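Local coordinates for lipid binding protein (Grifola frondosa, PDB 5H0Q) that binds membrane domains that contain both sphingomyelin and cholesterol, and is used as a probe for them, at residues N174-Y179 with K183-T188; V65-A68 with P72-A75. All blocks are in the same frame, centred on the assembly; numbering follows the deposited sequence.

Contact 1. Residues N174-Y179 with K183-T188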
ATOM      1  N   ASN A 174       3.703 -11.296  -6.014  1.00 33.43           N
ATOM      2  CA  ASN A 174       2.451 -11.108  -5.301  1.00 32.97           C
ATOM      3  C   ASN A 174       2.701 -11.502  -3.850  1.00 30.40           C
ATOM      4  O   ASN A 174       3.602 -12.290  -3.547  1.00 35.82           O
ATOM      5  CB  ASN A 174       1.304 -11.965  -5.884  1.00 43.20           C
ATOM      6  CG  ASN A 174       0.862 -11.504  -7.267  1.00 66.08           C
ATOM      7  OD1 ASN A 174       0.156 -10.508  -7.404  1.00 56.24           O
ATOM      8  ND2 ASN A 174       1.246 -12.255  -8.292  1.00 82.84           N
ATOM      9  N   SER A 175       1.891 -10.952  -2.954  1.00 30.04           N
ATOM     10  CA  SER A 175       1.987 -11.287  -1.541  1.00 28.47           C
ATOM     11  C   SER A 175       0.603 -11.129  -0.940  1.00 28.71           C
ATOM     12  O   SER A 175      -0.123 -10.206  -1.307  1.00 27.94           O
ATOM     13  CB  SER A 175       2.999 -10.388  -0.814  1.00 36.52           C
ATOM     14  OG  SER A 175       3.039 -10.677   0.584  1.00 32.95           O
ATOM     15  N   ASP A 176       0.246 -12.032  -0.021  1.00 31.29           N
ATOM     16  CA  ASP A 176      -1.064 -12.004   0.621  1.00 31.43           C
ATOM     17  C   ASP A 176      -0.910 -12.303   2.108  1.00 28.26           C
ATOM     18  O   ASP A 176      -0.081 -13.121   2.507  1.00 31.58           O
ATOM     19  CB  ASP A 176      -2.033 -13.018  -0.018  1.00 36.27           C
ATOM     20  CG  ASP A 176      -2.435 -12.633  -1.422  1.00 47.81           C
ATOM     21  OD1 ASP A 176      -3.350 -11.798  -1.574  1.00 42.18           O
ATOM     22  OD2 ASP A 176      -1.838 -13.167  -2.376  1.00 42.29           O
ATOM     23  N   SER A 177      -1.699 -11.616   2.918  1.00 28.03           N
ATOM     24  CA  SER A 177      -1.648 -11.794   4.372  1.00 27.30           C
ATOM     25  C   SER A 177      -3.030 -11.543   4.950  1.00 32.44           C
ATOM     26  O   SER A 177      -3.794 -10.734   4.428  1.00 27.10           O
ATOM     27  CB  SER A 177      -0.624 -10.827   4.997  1.00 28.46           C
ATOM     28  OG  SER A 177      -0.505 -10.987   6.402  1.00 28.32           O
ATOM     29  N   SER A 178      -3.342 -12.221   6.044  1.00 29.83           N
ATOM     30  CA  SER A 178      -4.598 -11.979   6.756  1.00 29.15           C
ATOM     31  C   SER A 178      -4.371 -12.037   8.258  1.00 27.18           C
ATOM     32  O   SER A 178      -3.685 -12.940   8.747  1.00 29.50           O
ATOM     33  CB  SER A 178      -5.685 -13.000   6.388  1.00 50.78           C
ATOM     34  OG  SER A 178      -6.064 -12.905   5.027  1.00 73.92           O
ATOM     35  N   TYR A 179      -4.992 -11.105   8.991  1.00 25.94           N
ATOM     36  CA  TYR A 179      -5.000 -11.178  10.450  1.00 26.56           C
ATOM     37  C   TYR A 179      -6.304 -10.576  10.951  1.00 25.56           C
ATOM     38  O   TYR A 179      -6.730  -9.523  10.488  1.00 26.24           O
ATOM     39  CB  TYR A 179      -3.798 -10.455  11.056  1.00 29.46           C
ATOM     40  CG  TYR A 179      -3.646 -10.720  12.533  1.00 31.28           C
ATOM     41  CD1 TYR A 179      -2.779 -11.697  12.997  1.00 30.01           C
ATOM     42  CD2 TYR A 179      -4.381 -10.005  13.454  1.00 36.44           C
ATOM     43  CE1 TYR A 179      -2.641 -11.956  14.349  1.00 32.52           C
ATOM     44  CE2 TYR A 179      -4.262 -10.260  14.819  1.00 37.33           C
ATOM     45  CZ  TYR A 179      -3.388 -11.225  15.255  1.00 33.92           C
ATOM     46  OH  TYR A 179      -3.258 -11.482  16.594  1.00 37.92           O
ATOM     47  N   LYS A 183      -7.491  -8.234   5.465  1.00 26.59           N
ATOM     48  CA  LYS A 183      -6.652  -8.856   4.466  1.00 28.20           C
ATOM     49  C   LYS A 183      -5.815  -7.798   3.767  1.00 22.29           C
ATOM     50  O   LYS A 183      -6.231  -6.637   3.604  1.00 22.66           O
ATOM     51  CB  LYS A 183      -7.492  -9.597   3.435  1.00 28.02           C
ATOM     52  CG  LYS A 183      -8.353 -10.703   3.994  1.00 58.33           C
ATOM     53  CD  LYS A 183      -9.232 -11.324   2.921  1.00 93.53           C
ATOM     54  CE  LYS A 183     -10.483 -10.496   2.665  1.00116.28           C
ATOM     55  NZ  LYS A 183     -11.420 -10.531   3.824  1.00125.69           N
ATOM     56  N   ALA A 184      -4.626  -8.208   3.357  1.00 26.83           N
ATOM     57  CA  ALA A 184      -3.754  -7.357   2.580  1.00 23.34           C
ATOM     58  C   ALA A 184      -3.235  -8.146   1.394  1.00 24.06           C
ATOM     59  O   ALA A 184      -2.992  -9.354   1.494  1.00 25.66           O
ATOM     60  CB  ALA A 184      -2.581  -6.842   3.392  1.00 25.61           C
ATOM     61  N   HIS A 185      -3.032  -7.410   0.294  1.00 24.44           N
ATOM     62  CA  HIS A 185      -2.509  -7.954  -0.947  1.00 28.06           C
ATOM     63  C   HIS A 185      -1.528  -6.952  -1.527  1.00 22.78           C
ATOM     64  O   HIS A 185      -1.812  -5.753  -1.554  1.00 24.62           O
ATOM     65  CB  HIS A 185      -3.616  -8.229  -1.974  1.00 34.92           C
ATOM     66  CG  HIS A 185      -3.089  -8.737  -3.286  1.00 27.56           C
ATOM     67  ND1 HIS A 185      -2.727 -10.048  -3.470  1.00 31.71           N
ATOM     68  CD2 HIS A 185      -2.812  -8.102  -4.447  1.00 37.12           C
ATOM     69  CE1 HIS A 185      -2.276 -10.211  -4.701  1.00 43.51           C
ATOM     70  NE2 HIS A 185      -2.319  -9.045  -5.313  1.00 37.51           N
ATOM     71  N   GLY A 186      -0.387  -7.455  -1.985  1.00 24.96           N
ATOM     72  CA  GLY A 186       0.559  -6.644  -2.728  1.00 25.60           C
ATOM     73  C   GLY A 186       0.902  -7.294  -4.049  1.00 28.32           C
ATOM     74  O   GLY A 186       0.926  -8.510  -4.175  1.00 28.41           O
ATOM     75  N   SER A 187       1.151  -6.452  -5.054  1.00 28.90           N
ATOM     76  CA  SER A 187       1.663  -6.931  -6.327  1.00 31.87           C
ATOM     77  C   SER A 187       2.683  -5.940  -6.873  1.00 25.18           C
ATOM     78  O   SER A 187       2.608  -4.740  -6.618  1.00 24.54           O
ATOM     79  CB  SER A 187       0.532  -7.128  -7.341  1.00 33.40           C
ATOM     80  OG  SER A 187      -0.063  -5.877  -7.635  1.00 41.92           O
ATOM     81  N   THR A 188       3.633  -6.458  -7.653  1.00 27.79           N
ATOM     82  CA  THR A 188       4.655  -5.633  -8.279  1.00 24.98           C
ATOM     83  C   THR A 188       4.911  -6.155  -9.681  1.00 29.91           C
ATOM     84  O   THR A 188       4.833  -7.356  -9.936  1.00 29.92           O
ATOM     85  CB  THR A 188       5.973  -5.635  -7.479  1.00 28.53           C
ATOM     86  OG1 THR A 188       6.896  -4.691  -8.036  1.00 29.66           O
ATOM     87  CG2 THR A 188       6.593  -6.981  -7.466  1.00 29.93           C
TER
HETATM   88  O   HOH W   1      -5.172 -11.066   0.394  1.00 35.54           O
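His185 and Asp176 form the main side-chain bond of this contact. His185 ND1 donates to Asp176 OD1 at 2.7 Å, nearly straight. The acceptor lies close to the ring plane, but it is met from above its own carboxylate plane. Both side chains run out from the sheet together. His185 CG is anti to its own N (chi1 178°) and Asp176 CG sits beside its N, which brings carboxylate and imidazole together with their planes 39° apart. A water gives a second bond to Asp176 OD1 and one to Ala184 O. The negative carboxylate would probably favour a proton on ND1. The segments are the two strands of an antiparallel beta hairpin. Gly186 N donates to Ser175 O at 2.8 Å, and Ala184 N to Ser177 O at 2.9 Å. Asn174 OD1 touches the imidazole edge without a hydrogen bond, 3.6 Å from His185 NE2, with amide and ring planes 32° apart. Ser178 OG rests 3.3 Å from Lys183 CG; the lysine then bends away, and NZ bonds Arg202 O. On the face of Ser175, Ser177 and Ala184, away from His185, Ser175 OG and Ser177 OG bond Val146 N and Val148 N of strand 143-150.

Contact 2. Residues V65-A68 with P72-A75; sequences VYNA and PITA
Asn67 ND2 is gripped by two backbone carbonyls, Gly71 O and Ile94 O, and lies against Ile73. Its nearest atom in 72-75 is Ile73 N, 3.6 Å away, and no hydrogen bond joins them. The amide also packs near Pro72, with ND2 3.8 Å from Pro72 CA. The oxygen of the same amide has its own partner: Asn67 OD1 is hydrogen-bonded to Thr69 OG1. Both ends of this buried polar group are therefore satisfied, and these bonds should hold the rotation of the amide.

Between the two segments the contact is van der Waals packing, mostly of the amide against aliphatic carbons. Asn67 and Ile73 approach from opposite directions, each with CB directed toward the other segment. Asn67 CG stands anti to the backbone N (chi1 176°), which carries the amide across the gap. Both branches of Ile73 lie over one face of the Asn67 amide. The methyl CG2 lies 3.7 Å from Asn67 ND2. The longer branch ends with CD1 3.8 Å from Asn67 CB. A chi1 of 63° and an extended chi2 bring Ile73 CG1 and CD1 over the amide together with CG2.

The backbones stay apart, with the CA atoms of Asn67 and Ile73 7.3 Å from each other. Ile73 also packs on Tyr120 of strand 114-121, Tyr200 of strand 193-201 and Ile94. Val65 touches the same two tyrosines. Tyr66 points the other way, and its OH bonds Ala33 O. The chain here leaves one beta-sheet at strand 60-68 and enters another at strand 73-80. The contact is a short loop connection between the two facing sheets of a beta-sandwich. The Asn67 amide binds the loop at Gly71 O and Thr69 OG1 and, through Ile94 O, edge strand 93-94 of the facing sheet.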
ATOM      1  N   VAL A  65      -1.860   2.602  -3.378  1.00 22.73           N
ATOM      2  CA  VAL A  65      -2.414   1.939  -2.191  1.00 21.38           C
ATOM      3  C   VAL A  65      -3.905   2.203  -2.172  1.00 17.63           C
ATOM      4  O   VAL A  65      -4.308   3.367  -2.203  1.00 20.46           O
ATOM      5  CB  VAL A  65      -1.780   2.496  -0.907  1.00 20.19           C
ATOM      6  CG1 VAL A  65      -2.395   1.824   0.309  1.00 20.70           C
ATOM      7  CG2 VAL A  65      -0.282   2.377  -0.949  1.00 19.41           C
ATOM      8  N   TYR A  66      -4.726   1.144  -2.066  1.00 20.59           N
ATOM      9  CA  TYR A  66      -6.175   1.281  -1.981  1.00 18.89           C
ATOM     10  C   TYR A  66      -6.632   0.738  -0.636  1.00 19.30           C
ATOM     11  O   TYR A  66      -6.356  -0.422  -0.311  1.00 19.46           O
ATOM     12  CB  TYR A  66      -6.918   0.544  -3.104  1.00 19.50           C
ATOM     13  CG  TYR A  66      -8.384   0.853  -3.153  1.00 22.73           C
ATOM     14  CD1 TYR A  66      -8.823   2.151  -3.339  1.00 22.71           C
ATOM     15  CD2 TYR A  66      -9.340  -0.152  -2.993  1.00 23.21           C
ATOM     16  CE1 TYR A  66     -10.176   2.443  -3.416  1.00 23.45           C
ATOM     17  CE2 TYR A  66     -10.685   0.138  -3.063  1.00 21.24           C
ATOM     18  CZ  TYR A  66     -11.091   1.428  -3.256  1.00 22.09           C
ATOM     19  OH  TYR A  66     -12.412   1.739  -3.353  1.00 26.34           O
ATOM     20  N   ASN A  67      -7.361   1.556   0.114  1.00 20.14           N
ATOM     21  CA  ASN A  67      -7.917   1.153   1.410  1.00 19.57           C
ATOM     22  C   ASN A  67      -9.371   0.758   1.226  1.00 17.63           C
ATOM     23  O   ASN A  67     -10.227   1.615   0.991  1.00 21.53           O
ATOM     24  CB  ASN A  67      -7.785   2.279   2.425  1.00 18.09           C
ATOM     25  CG  ASN A  67      -8.450   1.933   3.755  1.00 18.97           C
ATOM     26  OD1 ASN A  67      -8.753   0.777   4.005  1.00 20.72           O
ATOM     27  ND2 ASN A  67      -8.725   2.939   4.560  1.00 19.83           N
ATOM     28  N   ALA A  68      -9.646  -0.548   1.326  1.00 20.98           N
ATOM     29  CA  ALA A  68     -10.996  -1.099   1.315  1.00 18.79           C
ATOM     30  C   ALA A  68     -11.297  -1.837   2.620  1.00 21.04           C
ATOM     31  O   ALA A  68     -12.032  -2.819   2.602  1.00 23.00           O
ATOM     32  CB  ALA A  68     -11.185  -2.037   0.122  1.00 23.60           C
ATOM     33  N   PRO A  72     -10.837   4.145   8.157  1.00 19.63           N
ATOM     34  CA  PRO A  72      -9.607   4.845   7.765  1.00 20.02           C
ATOM     35  C   PRO A  72      -8.362   4.153   8.272  1.00 22.17           C
ATOM     36  O   PRO A  72      -8.355   3.525   9.340  1.00 21.58           O
ATOM     37  CB  PRO A  72      -9.765   6.218   8.419  1.00 22.06           C
ATOM     38  CG  PRO A  72     -10.624   5.952   9.623  1.00 27.62           C
ATOM     39  CD  PRO A  72     -11.583   4.886   9.195  1.00 19.08           C
ATOM     40  N   ILE A  73      -7.275   4.313   7.528  1.00 17.63           N
ATOM     41  CA  ILE A  73      -5.973   3.826   7.970  1.00 16.80           C
ATOM     42  C   ILE A  73      -5.038   5.020   8.069  1.00 21.21           C
ATOM     43  O   ILE A  73      -5.208   6.008   7.350  1.00 21.67           O
ATOM     44  CB  ILE A  73      -5.405   2.727   7.043  1.00 20.50           C
ATOM     45  CG1 ILE A  73      -5.160   3.257   5.629  1.00 19.36           C
ATOM     46  CG2 ILE A  73      -6.348   1.519   7.034  1.00 21.35           C
ATOM     47  CD1 ILE A  73      -4.656   2.219   4.638  1.00 24.45           C
ATOM     48  N   THR A  74      -4.083   4.943   8.996  1.00 18.89           N
ATOM     49  CA  THR A  74      -3.150   6.025   9.282  1.00 21.89           C
ATOM     50  C   THR A  74      -1.724   5.516   9.132  1.00 27.01           C
ATOM     51  O   THR A  74      -1.384   4.455   9.662  1.00 26.81           O
ATOM     52  CB  THR A  74      -3.388   6.572  10.693  1.00 33.73           C
ATOM     53  OG1 THR A  74      -4.713   7.111  10.753  1.00 37.87           O
ATOM     54  CG2 THR A  74      -2.386   7.664  11.045  1.00 35.29           C
ATOM     55  N   ALA A  75      -0.881   6.285   8.437  1.00 20.19           N
ATOM     56  CA  ALA A  75       0.520   5.924   8.263  1.00 23.07           C
ATOM     57  C   ALA A  75       1.221   6.012   9.618  1.00 28.06           C
ATOM     58  O   ALA A  75       1.162   7.046  10.287  1.00 32.45           O
ATOM     59  CB  ALA A  75       1.201   6.846   7.255  1.00 27.45           C
TER

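From the N terminus, the chain reaches contact 2 first. Residues 65-68 end strand 60-68, and 72-75 begin strand 73-80, so a loop of three residues is closed. Contact 1 comes much later, after strands 114-121, 126-134 and 143-150 and helices 153-156 and 160-169. It closes the turn between 174-179 and 183-188. The two loops follow in series and neither nest nor cross. The centres of contact 1 and contact 2 lie about 14 Å apart. Strand 193-201 joins them within one sheet, pairing with 182-188 antiparallel and with 60-68 parallel. Contact 2 carries the chain from this mixed sheet to the five-stranded one; contact 1 is a hairpin of the mixed sheet, packed against strand 143-150 of the other.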